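Local structure of GDSL-like protein (Collinsella aerofaciens ATCC 25986, 7BXD) at residues 96-99 with 100-103; 130-133 with 134-138; 168-171 with 172-176; 194-197 with 198-201; 219-223 with 224-228. The protein is probably an acyl-hydrolase of the GDSL/SGNH family, cleaving ester or related acyl bonds of a substrate that remains to be defined. All coordinates share one frame; numbering follows the deposited sequence.

How the interactions relate
Interactions 1 and 2, both partly buried, touch through apolar side chains: Tyr101 and Val103 of strand 100-104 pack on Leu134 and Ile138 of helix 127-141. Yet their polar work differs, a tyrosine hydroxyl pinning a loop in interaction 1 and a salt bridge running along the partly exposed side of the helix in interaction 2. Interaction 3, a surface turn with one buried asparagine, lies farthest out and meets interaction 4 where Gln176 packs on Tyr198. Interactions 4 and 5 both start a helix from a capping side chain, aspartate in 194-201 and serine in 219-228, with centres about 15 Å apart. Interactions 1 and 4 belong to the same parallel sheet.

Interaction 1: 96-99 with 100-103; sequences DAAD and VYVV
Tyr101 reaches back along the chain and lays its phenol against Ala98, which points its methyl toward the ring. Ala98 CB sits 3.7 Å from Tyr101 CZ and just as near the oxygen it carries. The backbone amide of the same alanine donates to the hydroxyl, Ala98 N to Tyr101 OH measuring 3.1 Å with an N-H...O angle of 153°, so one residue holds the phenol by both its methyl and its N-H. Asp96 approaches differently: its carbonyl carbon lies at the ring edge, near the ring plane, and the loop thus bends round the end of the phenol. Tyr101 CG stands beside its own backbone N (chi1 -74°), which turns the ring back over 96-98 instead of onward along the strand. The hydroxyl is also bonded to Asp95 O, a carbonyl that can only accept, and is therefore gripped on both its donor and acceptor sides. Asp99 turns its carboxylate elsewhere, OD2 accepting from Thr30 N. The loop is tied to Ser142, just after helix 127-141, by a bond between Asp96 O and Ser142 OG, while Val100 and Tyr101 enter the parallel sheet between strands 30-35 and 146-150, with Tyr101 touching Cys32 and Leu147.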
loop_
_atom_site.group_PDB
_atom_site.type_symbol
_atom_site.label_atom_id
_atom_site.label_comp_id
_atom_site.label_asym_id
_atom_site.label_seq_id
_atom_site.Cartn_x
_atom_site.Cartn_y
_atom_site.Cartn_z
ATOM N N ASP A 96 2.265 -10.379 -14.390
ATOM C CA ASP A 96 1.511 -11.503 -13.828
ATOM C C ASP A 96 2.375 -12.699 -13.450
ATOM O O ASP A 96 1.846 -13.703 -12.951
ATOM C CB ASP A 96 0.368 -11.941 -14.760
ATOM C CG ASP A 96 0.855 -12.612 -16.047
ATOM O OD1 ASP A 96 2.050 -12.976 -16.150
ATOM O OD2 ASP A 96 0.006 -12.800 -16.948
ATOM N N ALA A 97 3.695 -12.606 -13.644
ATOM C CA ALA A 97 4.582 -13.754 -13.530
ATOM C C ALA A 97 5.475 -13.697 -12.297
ATOM O O ALA A 97 6.384 -14.520 -12.177
ATOM C CB ALA A 97 5.432 -13.875 -14.800
ATOM N N ALA A 98 5.233 -12.775 -11.361
ATOM C CA ALA A 98 6.082 -12.695 -10.186
ATOM C C ALA A 98 5.776 -13.834 -9.208
ATOM O O ALA A 98 4.708 -14.469 -9.240
ATOM C CB ALA A 98 5.878 -11.357 -9.481
ATOM N N ASP A 99 6.714 -14.065 -8.290
ATOM C CA ASP A 99 6.546 -15.090 -7.263
ATOM C C ASP A 99 5.791 -14.586 -6.045
ATOM O O ASP A 99 5.115 -15.376 -5.375
ATOM C CB ASP A 99 7.928 -15.585 -6.829
ATOM C CG ASP A 99 8.726 -16.104 -8.006
ATOM O OD1 ASP A 99 8.294 -17.089 -8.643
ATOM O OD2 ASP A 99 9.768 -15.507 -8.319
ATOM N N VAL A 100 5.916 -13.295 -5.732
ATOM C CA VAL A 100 5.242 -12.694 -4.585
ATOM C C VAL A 100 4.641 -11.380 -5.058
ATOM O O VAL A 100 5.307 -10.608 -5.771
ATOM C CB VAL A 100 6.255 -12.427 -3.447
ATOM C CG1 VAL A 100 5.586 -11.800 -2.214
ATOM C CG2 VAL A 100 7.021 -13.700 -3.054
ATOM N N TYR A 101 3.400 -11.117 -4.645
ATOM C CA TYR A 101 2.740 -9.833 -4.844
ATOM C C TYR A 101 2.585 -9.164 -3.494
ATOM O O TYR A 101 2.068 -9.779 -2.547
ATOM C CB TYR A 101 1.353 -9.995 -5.491
ATOM C CG TYR A 101 1.553 -10.346 -6.941
ATOM C CD1 TYR A 101 1.858 -11.641 -7.312
ATOM C CD2 TYR A 101 1.585 -9.349 -7.937
ATOM C CE1 TYR A 101 2.172 -11.964 -8.637
ATOM C CE2 TYR A 101 1.911 -9.645 -9.257
ATOM C CZ TYR A 101 2.216 -10.951 -9.596
ATOM O OH TYR A 101 2.587 -11.286 -10.871
ATOM N N VAL A 102 3.024 -7.907 -3.410
ATOM C CA VAL A 102 2.894 -7.084 -2.201
ATOM C C VAL A 102 1.989 -5.919 -2.567
ATOM O O VAL A 102 2.357 -5.091 -3.414
ATOM C CB VAL A 102 4.265 -6.585 -1.709
ATOM C CG1 VAL A 102 4.091 -5.677 -0.504
ATOM C CG2 VAL A 102 5.181 -7.770 -1.362
ATOM N N VAL A 103 0.784 -5.863 -1.970
ATOM C CA VAL A 103 -0.209 -4.834 -2.306
ATOM C C VAL A 103 -0.283 -3.874 -1.130
ATOM O O VAL A 103 -0.608 -4.291 -0.009
ATOM C CB VAL A 103 -1.587 -5.450 -2.609
ATOM C CG1 VAL A 103 -2.564 -4.342 -2.983
ATOM C CG2 VAL A 103 -1.485 -6.515 -3.716
#

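Interaction 2: 130-133 with 134-138; sequences AVDY and LIRTI
Arg136 folds back over Asp132 and Tyr133, the preceding turn of helix 127-141. Its CB and CG pass the carbonyl of Asp132, CG lying 3.5 Å from Asp132 O, and CD comes up to the carboxylate. A bend at chi3 (-72°) then swings NE onto Asp132 OD2 in a 2.7 Å salt bridge, 165° at the hydrogen. The carboxylate oxygen lies close to the guanidinium plane, whereas NE meets OD2 from above the carboxylate plane. NH2 adds a weak bond to the same oxygen, and a water bridges the pair, 2.8 Å from Asp132 OD2. Beyond, Tyr133 CA covers one face of the guanidinium, whose plane stands almost perpendicular to the tyrosine ring. That ring carries Thr137 on one face: Thr137 OG1 hangs 3.2 Å above the ring plane, over its centre, and donates to Tyr133 O at 2.8 Å. Thr137 N reaches this carbonyl oxygen too, from the other face of its plane. Asp132 OD1 bonds to Tyr190 OH, so both carboxylate oxygens are engaged. With its charge countered by the arginine and each oxygen bound, the aspartate is likely to stay ionised, and its rotation is fixed from two directions.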
loop_
_atom_site.group_PDB
_atom_site.type_symbol
_atom_site.label_atom_id
_atom_site.label_comp_id
_atom_site.label_asym_id
_atom_site.label_seq_id
_atom_site.Cartn_x
_atom_site.Cartn_y
_atom_site.Cartn_z
ATOM N N ALA A 130 -13.530 -3.518 -3.796
ATOM C CA ALA A 130 -12.284 -3.392 -4.531
ATOM C C ALA A 130 -11.202 -4.308 -3.968
ATOM O O ALA A 130 -10.432 -4.918 -4.736
ATOM C CB ALA A 130 -11.833 -1.934 -4.522
ATOM N N VAL A 131 -11.074 -4.373 -2.635
ATOM C CA VAL A 131 -10.093 -5.280 -2.047
ATOM C C VAL A 131 -10.431 -6.717 -2.436
ATOM O O VAL A 131 -9.554 -7.517 -2.787
ATOM C CB VAL A 131 -9.976 -5.091 -0.523
ATOM C CG1 VAL A 131 -8.982 -6.111 0.082
ATOM C CG2 VAL A 131 -9.516 -3.668 -0.187
ATOM N N ASP A 132 -11.724 -7.072 -2.372
ATOM C CA ASP A 132 -12.170 -8.399 -2.783
ATOM C C ASP A 132 -11.784 -8.676 -4.234
ATOM O O ASP A 132 -11.263 -9.753 -4.558
ATOM C CB ASP A 132 -13.684 -8.475 -2.544
ATOM C CG ASP A 132 -14.265 -9.835 -2.848
ATOM O OD1 ASP A 132 -14.221 -10.696 -1.943
ATOM O OD2 ASP A 132 -14.760 -10.027 -3.980
ATOM N N TYR A 133 -12.047 -7.716 -5.123
ATOM C CA TYR A 133 -11.655 -7.882 -6.530
ATOM C C TYR A 133 -10.166 -8.141 -6.665
ATOM O O TYR A 133 -9.749 -9.007 -7.446
ATOM C CB TYR A 133 -12.047 -6.643 -7.344
ATOM C CG TYR A 133 -11.665 -6.763 -8.791
ATOM C CD1 TYR A 133 -10.404 -6.332 -9.236
ATOM C CD2 TYR A 133 -12.575 -7.293 -9.728
ATOM C CE1 TYR A 133 -10.046 -6.449 -10.554
ATOM C CE2 TYR A 133 -12.225 -7.410 -11.058
ATOM C CZ TYR A 133 -10.958 -6.994 -11.462
ATOM O OH TYR A 133 -10.607 -7.122 -12.809
ATOM N N LEU A 134 -9.334 -7.347 -5.982
ATOM C CA LEU A 134 -7.892 -7.527 -6.139
ATOM C C LEU A 134 -7.466 -8.922 -5.731
ATOM O O LEU A 134 -6.658 -9.558 -6.415
ATOM C CB LEU A 134 -7.105 -6.501 -5.327
ATOM C CG LEU A 134 -7.143 -5.030 -5.780
ATOM C CD1 LEU A 134 -6.177 -4.249 -4.884
ATOM C CD2 LEU A 134 -6.755 -4.883 -7.239
ATOM N N ILE A 135 -7.972 -9.431 -4.598
ATOM C CA ILE A 135 -7.507 -10.736 -4.151
ATOM C C ILE A 135 -7.953 -11.820 -5.121
ATOM O O ILE A 135 -7.154 -12.690 -5.512
ATOM C CB ILE A 135 -7.969 -11.030 -2.711
ATOM C CG1 ILE A 135 -7.269 -10.045 -1.749
ATOM C CG2 ILE A 135 -7.682 -12.502 -2.350
ATOM C CD1 ILE A 135 -7.876 -9.976 -0.368
ATOM N N ARG A 136 -9.222 -11.767 -5.548
ATOM C CA ARG A 136 -9.708 -12.778 -6.497
ATOM C C ARG A 136 -8.922 -12.716 -7.798
ATOM O O ARG A 136 -8.610 -13.755 -8.410
ATOM C CB ARG A 136 -11.204 -12.575 -6.772
ATOM C CG ARG A 136 -12.109 -12.962 -5.597
ATOM C CD ARG A 136 -13.603 -12.856 -6.013
ATOM N NE ARG A 136 -14.064 -11.471 -6.171
ATOM C CZ ARG A 136 -14.370 -10.865 -7.325
ATOM N NH1 ARG A 136 -14.255 -11.502 -8.483
ATOM N NH2 ARG A 136 -14.790 -9.597 -7.315
ATOM N N THR A 137 -8.643 -11.499 -8.271
ATOM C CA THR A 137 -8.138 -11.354 -9.635
ATOM C C THR A 137 -6.625 -11.589 -9.686
ATOM O O THR A 137 -6.104 -12.171 -10.651
ATOM C CB THR A 137 -8.558 -9.992 -10.201
ATOM O OG1 THR A 137 -9.982 -9.886 -10.086
ATOM C CG2 THR A 137 -8.166 -9.856 -11.675
ATOM N N ILE A 138 -5.891 -11.153 -8.652
ATOM C CA ILE A 138 -4.480 -11.525 -8.559
ATOM C C ILE A 138 -4.362 -13.041 -8.551
ATOM O O ILE A 138 -3.498 -13.618 -9.232
ATOM C CB ILE A 138 -3.823 -10.895 -7.314
ATOM C CG1 ILE A 138 -3.667 -9.376 -7.494
ATOM C CG2 ILE A 138 -2.475 -11.574 -6.999
ATOM C CD1 ILE A 138 -3.309 -8.608 -6.214
HETATM O O HOH W 1 -15.336 -7.797 -5.630
#

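Interaction 3: 168-171 with 172-176; sequences ELNH and LGLTQ
Polar bonds dominate the chain reversal at Asn170, whose side-chain oxygen is gripped twice. Leu172 N donates to Asn170 OD1 at 2.9 Å, closing an Asx turn, and Leu174 N donates to the same atom at 3.1 Å; the two arrive from opposite faces of the amide, both well out of its plane. The backbone supplies two further bonds. Gly173 N reaches Asn170 O at 3.0 Å, closing a type I turn from Asn170 to Gly173, and Asn170 N gives a nearly straight bond (169°) to Leu174 O at 2.9 Å, the pattern of a type I turn followed by a G1 beta bulge. Gly173 takes the left-handed backbone conformation that this bulge needs. Among weaker contacts, Leu169 CA offers its hydrogen to Leu174 O, 3.4 Å away. Apolar contact is slight: Leu169 CD2 meets Thr175 CG2 at 3.6 Å, and the methylene of Leu174 lies alongside the Asn170 amide. Asn170 ND2 turns to Phe110 O, linking the turn to helix 107-111. A leucine here would probably leave the amides of Leu172 and Leu174 without their shared acceptor, and Phe110 O without this donor. The chemistry is that of a side-chain amide standing in for backbone, its oxygen collecting N-H groups inside the turn while its nitrogen satisfies a carbonyl beyond it.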
loop_
_atom_site.group_PDB
_atom_site.type_symbol
_atom_site.label_atom_id
_atom_site.label_comp_id
_atom_site.label_asym_id
_atom_site.label_seq_id
_atom_site.Cartn_x
_atom_site.Cartn_y
_atom_site.Cartn_z
ATOM N N GLU A 168 -8.591 11.981 11.721
ATOM C CA GLU A 168 -9.668 12.884 11.338
ATOM C C GLU A 168 -10.719 12.144 10.513
ATOM O O GLU A 168 -10.478 11.050 9.984
ATOM C CB GLU A 168 -9.111 14.081 10.556
ATOM C CG GLU A 168 -8.228 14.961 11.392
ATOM C CD GLU A 168 -7.754 16.157 10.621
ATOM O OE1 GLU A 168 -7.178 16.006 9.532
ATOM O OE2 GLU A 168 -7.996 17.271 11.133
ATOM N N LEU A 169 -11.888 12.759 10.349
ATOM C CA LEU A 169 -12.929 12.182 9.515
ATOM C C LEU A 169 -12.779 12.672 8.090
ATOM O O LEU A 169 -12.567 13.872 7.855
ATOM C CB LEU A 169 -14.309 12.587 10.005
ATOM C CG LEU A 169 -14.645 12.152 11.443
ATOM C CD1 LEU A 169 -16.001 12.701 11.865
ATOM C CD2 LEU A 169 -14.578 10.638 11.629
ATOM N N ASN A 170 -12.920 11.758 7.141
ATOM C CA ASN A 170 -13.059 12.158 5.748
ATOM C C ASN A 170 -14.456 12.736 5.521
ATOM O O ASN A 170 -15.246 12.906 6.458
ATOM C CB ASN A 170 -12.661 11.014 4.804
ATOM C CG ASN A 170 -13.664 9.860 4.761
ATOM O OD1 ASN A 170 -14.758 9.909 5.346
ATOM N ND2 ASN A 170 -13.278 8.791 4.067
ATOM N N HIS A 171 -14.770 13.064 4.267
ATOM C CA HIS A 171 -16.072 13.680 3.992
ATOM C C HIS A 171 -17.228 12.681 4.109
ATOM O O HIS A 171 -18.398 13.087 4.094
ATOM C CB HIS A 171 -16.045 14.391 2.625
ATOM C CG HIS A 171 -15.060 15.530 2.564
ATOM N ND1 HIS A 171 -14.515 16.013 1.388
ATOM C CD2 HIS A 171 -14.491 16.249 3.560
ATOM C CE1 HIS A 171 -13.671 16.993 1.668
ATOM N NE2 HIS A 171 -13.658 17.171 2.977
ATOM N N LEU A 172 -16.931 11.392 4.229
ATOM C CA LEU A 172 -17.953 10.385 4.497
ATOM C C LEU A 172 -18.137 10.119 5.985
ATOM O O LEU A 172 -18.927 9.238 6.359
ATOM C CB LEU A 172 -17.599 9.064 3.791
ATOM C CG LEU A 172 -17.381 9.188 2.281
ATOM C CD1 LEU A 172 -17.053 7.840 1.697
ATOM C CD2 LEU A 172 -18.604 9.766 1.592
ATOM N N GLY A 173 -17.407 10.813 6.847
ATOM C CA GLY A 173 -17.558 10.581 8.274
ATOM C C GLY A 173 -16.795 9.375 8.789
ATOM O O GLY A 173 -17.102 8.882 9.884
ATOM N N LEU A 174 -15.784 8.923 8.063
ATOM C CA LEU A 174 -15.009 7.742 8.424
ATOM C C LEU A 174 -13.573 8.140 8.743
ATOM O O LEU A 174 -13.031 9.071 8.155
ATOM C CB LEU A 174 -14.976 6.719 7.273
ATOM C CG LEU A 174 -16.338 6.149 6.874
ATOM C CD1 LEU A 174 -16.217 5.344 5.604
ATOM C CD2 LEU A 174 -16.868 5.283 8.027
ATOM N N THR A 175 -12.936 7.404 9.656
ATOM C CA THR A 175 -11.491 7.568 9.839
ATOM C C THR A 175 -10.744 6.505 9.028
ATOM O O THR A 175 -11.326 5.559 8.462
ATOM C CB THR A 175 -11.046 7.455 11.299
ATOM O OG1 THR A 175 -11.176 6.091 11.666
ATOM C CG2 THR A 175 -11.860 8.357 12.253
ATOM N N GLN A 176 -9.417 6.650 8.974
ATOM C CA GLN A 176 -8.633 5.681 8.223
ATOM C C GLN A 176 -8.764 4.282 8.802
ATOM O O GLN A 176 -8.659 3.292 8.065
ATOM C CB GLN A 176 -7.187 6.138 8.200
ATOM C CG GLN A 176 -6.308 5.317 7.271
ATOM C CD GLN A 176 -4.911 5.907 7.095
ATOM O OE1 GLN A 176 -4.738 7.115 7.235
ATOM N NE2 GLN A 176 -3.928 5.087 6.749
#

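Interaction 4: 194-197 with 198-201; sequences VIDL and YAQS
The side chains of Asp196 and Tyr198 both swing away from their backbone nitrogens, Asp196 with chi1 at -167° and Tyr198 with its ring carbon likewise anti to N, and this sends carboxylate and phenol off side by side in the same direction. Their planes lie only 11° apart, with Asp196 OD1 at the edge of the ring and 3.4 Å from Tyr198 CB. The same torsion brings OD1 over the start of the helix, where Ala199 N donates to Asp196 OD1 at 3.1 Å (152° at the hydrogen), approaching from above the carboxylate plane. The other oxygen is in contact with a methyl, Asp196 OD2 to Ala199 CB being 3.5 Å. OD1 has a further partner in Thr151 OG1, which is also bonded to Tyr198 N; the threonine thus positions the capping carboxylate and the first turn together. The backbone bonds of this short helix are weak: Gln200 N to Asp196 O is 2.8 Å but poor in angle, and Ser201 N to Leu197 O, 3.0 Å, is weak as well. Leu197 points the other way from the polar group, toward Met150 and Ile233, and its CD2 touches Ser201 CA at 4.0 Å. Lys154 makes a cation-pi contact with the Tyr198 ring and bonds to Tyr198 O. Asp196 also centres an inverse gamma turn, through a weak bond from Leu197 N to Ile195 O. Strand 194-195, at the edge of the parallel sheet, is thereby turned directly into helix 197-200 by an aspartate N-cap, a strand-to-helix junction within the alpha/beta SGNH hydrolase fold.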
loop_
_atom_site.group_PDB
_atom_site.type_symbol
_atom_site.label_atom_id
_atom_site.label_comp_id
_atom_site.label_asym_id
_atom_site.label_seq_id
_atom_site.Cartn_x
_atom_site.Cartn_y
_atom_site.Cartn_z
ATOM N N VAL A 194 -0.887 -10.476 6.173
ATOM C CA VAL A 194 -0.878 -9.015 6.243
ATOM C C VAL A 194 0.345 -8.551 7.025
ATOM O O VAL A 194 0.648 -9.101 8.089
ATOM C CB VAL A 194 -2.165 -8.482 6.914
ATOM C CG1 VAL A 194 -2.102 -6.980 7.110
ATOM C CG2 VAL A 194 -3.390 -8.854 6.085
ATOM N N ILE A 195 1.018 -7.519 6.521
ATOM C CA ILE A 195 2.011 -6.760 7.291
ATOM C C ILE A 195 1.340 -5.452 7.688
ATOM O O ILE A 195 0.974 -4.651 6.821
ATOM C CB ILE A 195 3.285 -6.493 6.464
ATOM C CG1 ILE A 195 3.904 -7.804 5.973
ATOM C CG2 ILE A 195 4.275 -5.639 7.294
ATOM C CD1 ILE A 195 4.958 -7.644 4.909
ATOM N N ASP A 196 1.143 -5.248 8.993
ATOM C CA ASP A 196 0.298 -4.136 9.452
ATOM C C ASP A 196 1.161 -2.890 9.643
ATOM O O ASP A 196 1.518 -2.503 10.770
ATOM C CB ASP A 196 -0.458 -4.527 10.717
ATOM C CG ASP A 196 -1.572 -3.554 11.053
ATOM O OD1 ASP A 196 -1.686 -2.465 10.436
ATOM O OD2 ASP A 196 -2.330 -3.874 11.993
ATOM N N LEU A 197 1.513 -2.247 8.515
ATOM C CA LEU A 197 2.283 -1.001 8.555
ATOM C C LEU A 197 1.482 0.160 9.136
ATOM O O LEU A 197 2.083 1.058 9.763
ATOM C CB LEU A 197 2.790 -0.615 7.159
ATOM C CG LEU A 197 3.800 -1.586 6.541
ATOM C CD1 LEU A 197 4.205 -1.062 5.151
ATOM C CD2 LEU A 197 5.026 -1.830 7.438
ATOM N N TYR A 198 0.157 0.147 8.967
ATOM C CA TYR A 198 -0.679 1.133 9.656
ATOM C C TYR A 198 -0.344 1.183 11.141
ATOM O O TYR A 198 -0.160 2.263 11.720
ATOM C CB TYR A 198 -2.148 0.773 9.444
ATOM C CG TYR A 198 -3.101 1.677 10.198
ATOM C CD1 TYR A 198 -3.410 2.971 9.756
ATOM C CD2 TYR A 198 -3.730 1.216 11.370
ATOM C CE1 TYR A 198 -4.332 3.764 10.451
ATOM C CE2 TYR A 198 -4.651 1.994 12.053
ATOM C CZ TYR A 198 -4.940 3.277 11.611
ATOM O OH TYR A 198 -5.810 4.082 12.312
ATOM N N ALA A 199 -0.297 -0.001 11.774
ATOM C CA ALA A 199 -0.068 -0.074 13.213
ATOM C C ALA A 199 1.405 -0.098 13.591
ATOM O O ALA A 199 1.729 0.293 14.723
ATOM C CB ALA A 199 -0.739 -1.342 13.759
ATOM N N GLN A 200 2.311 -0.574 12.706
ATOM C CA GLN A 200 3.654 -0.946 13.165
ATOM C C GLN A 200 4.772 -0.579 12.196
ATOM O O GLN A 200 5.846 -1.188 12.241
ATOM C CB GLN A 200 3.738 -2.432 13.464
ATOM C CG GLN A 200 2.839 -2.864 14.612
ATOM C CD GLN A 200 3.225 -4.206 15.183
ATOM O OE1 GLN A 200 4.327 -4.706 14.947
ATOM N NE2 GLN A 200 2.299 -4.826 15.898
ATOM N N SER A 201 4.600 0.439 11.359
ATOM C CA SER A 201 5.701 0.775 10.446
ATOM C C SER A 201 6.962 1.255 11.154
ATOM O O SER A 201 8.058 1.197 10.562
ATOM C CB SER A 201 5.284 1.857 9.478
ATOM O OG SER A 201 5.112 3.064 10.194
#

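Interaction 5: 219-223 with 224-228; sequences LHYSP and AGYER
Ser222 OG is held from two sides: Gly225 N donates to it at 3.0 Å, with 159° at the hydrogen, and the hydroxyl is also bonded to Leu213 O. The Ser222 hydroxyl sits between its own N and carbonyl carbon (chi1 63°), which places it at the N-terminal end of helix 223-240, facing Gly225 N. The backbone takes up the helix at once, Tyr226 N meeting Ser222 O at 2.9 Å and Glu227 N meeting Pro223 O at 3.0 Å. This is a serine N-cap followed by proline in the first turn. It lies two residues after His220, which bonds through ND1 to Asp217 OD2 and touches Ser37, an arrangement consistent with the Ser-His-Asp catalytic triad of SGNH hydrolases. Just before the cap, Tyr221 places its CB squarely over the Tyr226 ring, 3.4 Å from its centroid, a CH-pi contact. The two rings themselves are oblique, with planes 49° apart and centroids 5.3 Å from each other. Tyr226 CE2 also comes within 3.1 Å of Tyr221 O, and Tyr226 OH is hydrogen-bonded to Asp42 O. Replacing Tyr226 by an alanine would probably open a gap over Tyr221 CB and leave Asp42 O without that hydroxyl. Gly225 leaves room for Tyr221: a CB on it would stand 3.2 Å from Tyr221 CB. The Tyr221 ring itself packs against Thr38 of helix 37-40 and against Cys153 and Met215.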
loop_
_atom_site.group_PDB
_atom_site.type_symbol
_atom_site.label_atom_id
_atom_site.label_comp_id
_atom_site.label_asym_id
_atom_site.label_seq_id
_atom_site.Cartn_x
_atom_site.Cartn_y
_atom_site.Cartn_z
ATOM N N LEU A 219 3.106 12.547 5.117
ATOM C CA LEU A 219 2.348 11.586 4.316
ATOM C C LEU A 219 3.301 10.722 3.503
ATOM O O LEU A 219 3.246 9.483 3.557
ATOM C CB LEU A 219 1.361 12.333 3.422
ATOM C CG LEU A 219 0.635 11.529 2.336
ATOM C CD1 LEU A 219 -0.179 10.395 2.978
ATOM C CD2 LEU A 219 -0.270 12.456 1.528
ATOM N N HIS A 220 4.192 11.370 2.760
ATOM C CA HIS A 220 5.213 10.696 1.978
ATOM C C HIS A 220 6.498 10.528 2.791
ATOM O O HIS A 220 6.538 10.833 3.984
ATOM C CB HIS A 220 5.401 11.478 0.674
ATOM C CG HIS A 220 4.121 11.596 -0.092
ATOM N ND1 HIS A 220 3.370 12.756 -0.125
ATOM C CD2 HIS A 220 3.397 10.663 -0.758
ATOM C CE1 HIS A 220 2.269 12.545 -0.825
ATOM N NE2 HIS A 220 2.263 11.287 -1.227
ATOM N N TYR A 221 7.551 10.036 2.150
ATOM C CA TYR A 221 8.786 9.676 2.824
ATOM C C TYR A 221 9.972 10.308 2.115
ATOM O O TYR A 221 10.015 10.388 0.878
ATOM C CB TYR A 221 8.967 8.121 2.925
ATOM C CG TYR A 221 7.851 7.490 3.718
ATOM C CD1 TYR A 221 6.593 7.273 3.133
ATOM C CD2 TYR A 221 7.994 7.222 5.074
ATOM C CE1 TYR A 221 5.514 6.809 3.888
ATOM C CE2 TYR A 221 6.927 6.734 5.833
ATOM C CZ TYR A 221 5.680 6.558 5.230
ATOM O OH TYR A 221 4.611 6.149 6.008
ATOM N N SER A 222 10.951 10.734 2.912
ATOM C CA SER A 222 12.242 11.134 2.361
ATOM C C SER A 222 13.022 9.893 1.927
ATOM O O SER A 222 12.647 8.766 2.246
ATOM C CB SER A 222 13.029 11.854 3.449
ATOM O OG SER A 222 13.271 10.912 4.502
ATOM N N PRO A 223 14.154 10.071 1.234
ATOM C CA PRO A 223 14.996 8.896 0.945
ATOM C C PRO A 223 15.321 8.098 2.213
ATOM O O PRO A 223 15.239 6.861 2.215
ATOM C CB PRO A 223 16.225 9.526 0.259
ATOM C CG PRO A 223 15.644 10.735 -0.450
ATOM C CD PRO A 223 14.623 11.290 0.528
ATOM N N ALA A 224 15.639 8.782 3.323
ATOM C CA ALA A 224 15.939 8.073 4.570
ATOM C C ALA A 224 14.693 7.372 5.110
ATOM O O ALA A 224 14.790 6.270 5.667
ATOM C CB ALA A 224 16.484 9.037 5.622
ATOM N N GLY A 225 13.517 8.010 4.986
ATOM C CA GLY A 225 12.283 7.360 5.426
ATOM C C GLY A 225 11.998 6.090 4.641
ATOM O O GLY A 225 11.598 5.079 5.213
ATOM N N TYR A 226 12.208 6.124 3.314
ATOM C CA TYR A 226 11.967 4.926 2.519
ATOM C C TYR A 226 12.975 3.838 2.829
ATOM O O TYR A 226 12.615 2.655 2.816
ATOM C CB TYR A 226 12.009 5.264 1.014
ATOM C CG TYR A 226 10.740 5.889 0.488
ATOM C CD1 TYR A 226 9.528 5.209 0.598
ATOM C CD2 TYR A 226 10.750 7.122 -0.170
ATOM C CE1 TYR A 226 8.339 5.755 0.154
ATOM C CE2 TYR A 226 9.572 7.677 -0.648
ATOM C CZ TYR A 226 8.358 6.998 -0.480
ATOM O OH TYR A 226 7.164 7.545 -0.905
ATOM N N GLU A 227 14.228 4.210 3.134
ATOM C CA GLU A 227 15.192 3.193 3.543
ATOM C C GLU A 227 14.768 2.526 4.846
ATOM O O GLU A 227 14.834 1.295 4.979
ATOM C CB GLU A 227 16.590 3.821 3.654
ATOM C CG GLU A 227 17.718 2.776 3.838
ATOM C CD GLU A 227 18.150 2.549 5.295
ATOM O OE1 GLU A 227 17.525 3.085 6.245
ATOM O OE2 GLU A 227 19.113 1.785 5.502
ATOM N N ARG A 228 14.335 3.330 5.821
ATOM C CA ARG A 228 13.873 2.760 7.087
ATOM C C ARG A 228 12.643 1.895 6.875
ATOM O O ARG A 228 12.558 0.782 7.416
ATOM C CB ARG A 228 13.613 3.913 8.064
ATOM C CG ARG A 228 13.079 3.442 9.413
ATOM C CD ARG A 228 13.103 4.581 10.405
ATOM N NE ARG A 228 12.465 4.195 11.660
ATOM C CZ ARG A 228 12.833 4.592 12.864
ATOM N NH1 ARG A 228 13.943 5.292 13.045
ATOM N NH2 ARG A 228 12.094 4.235 13.913
#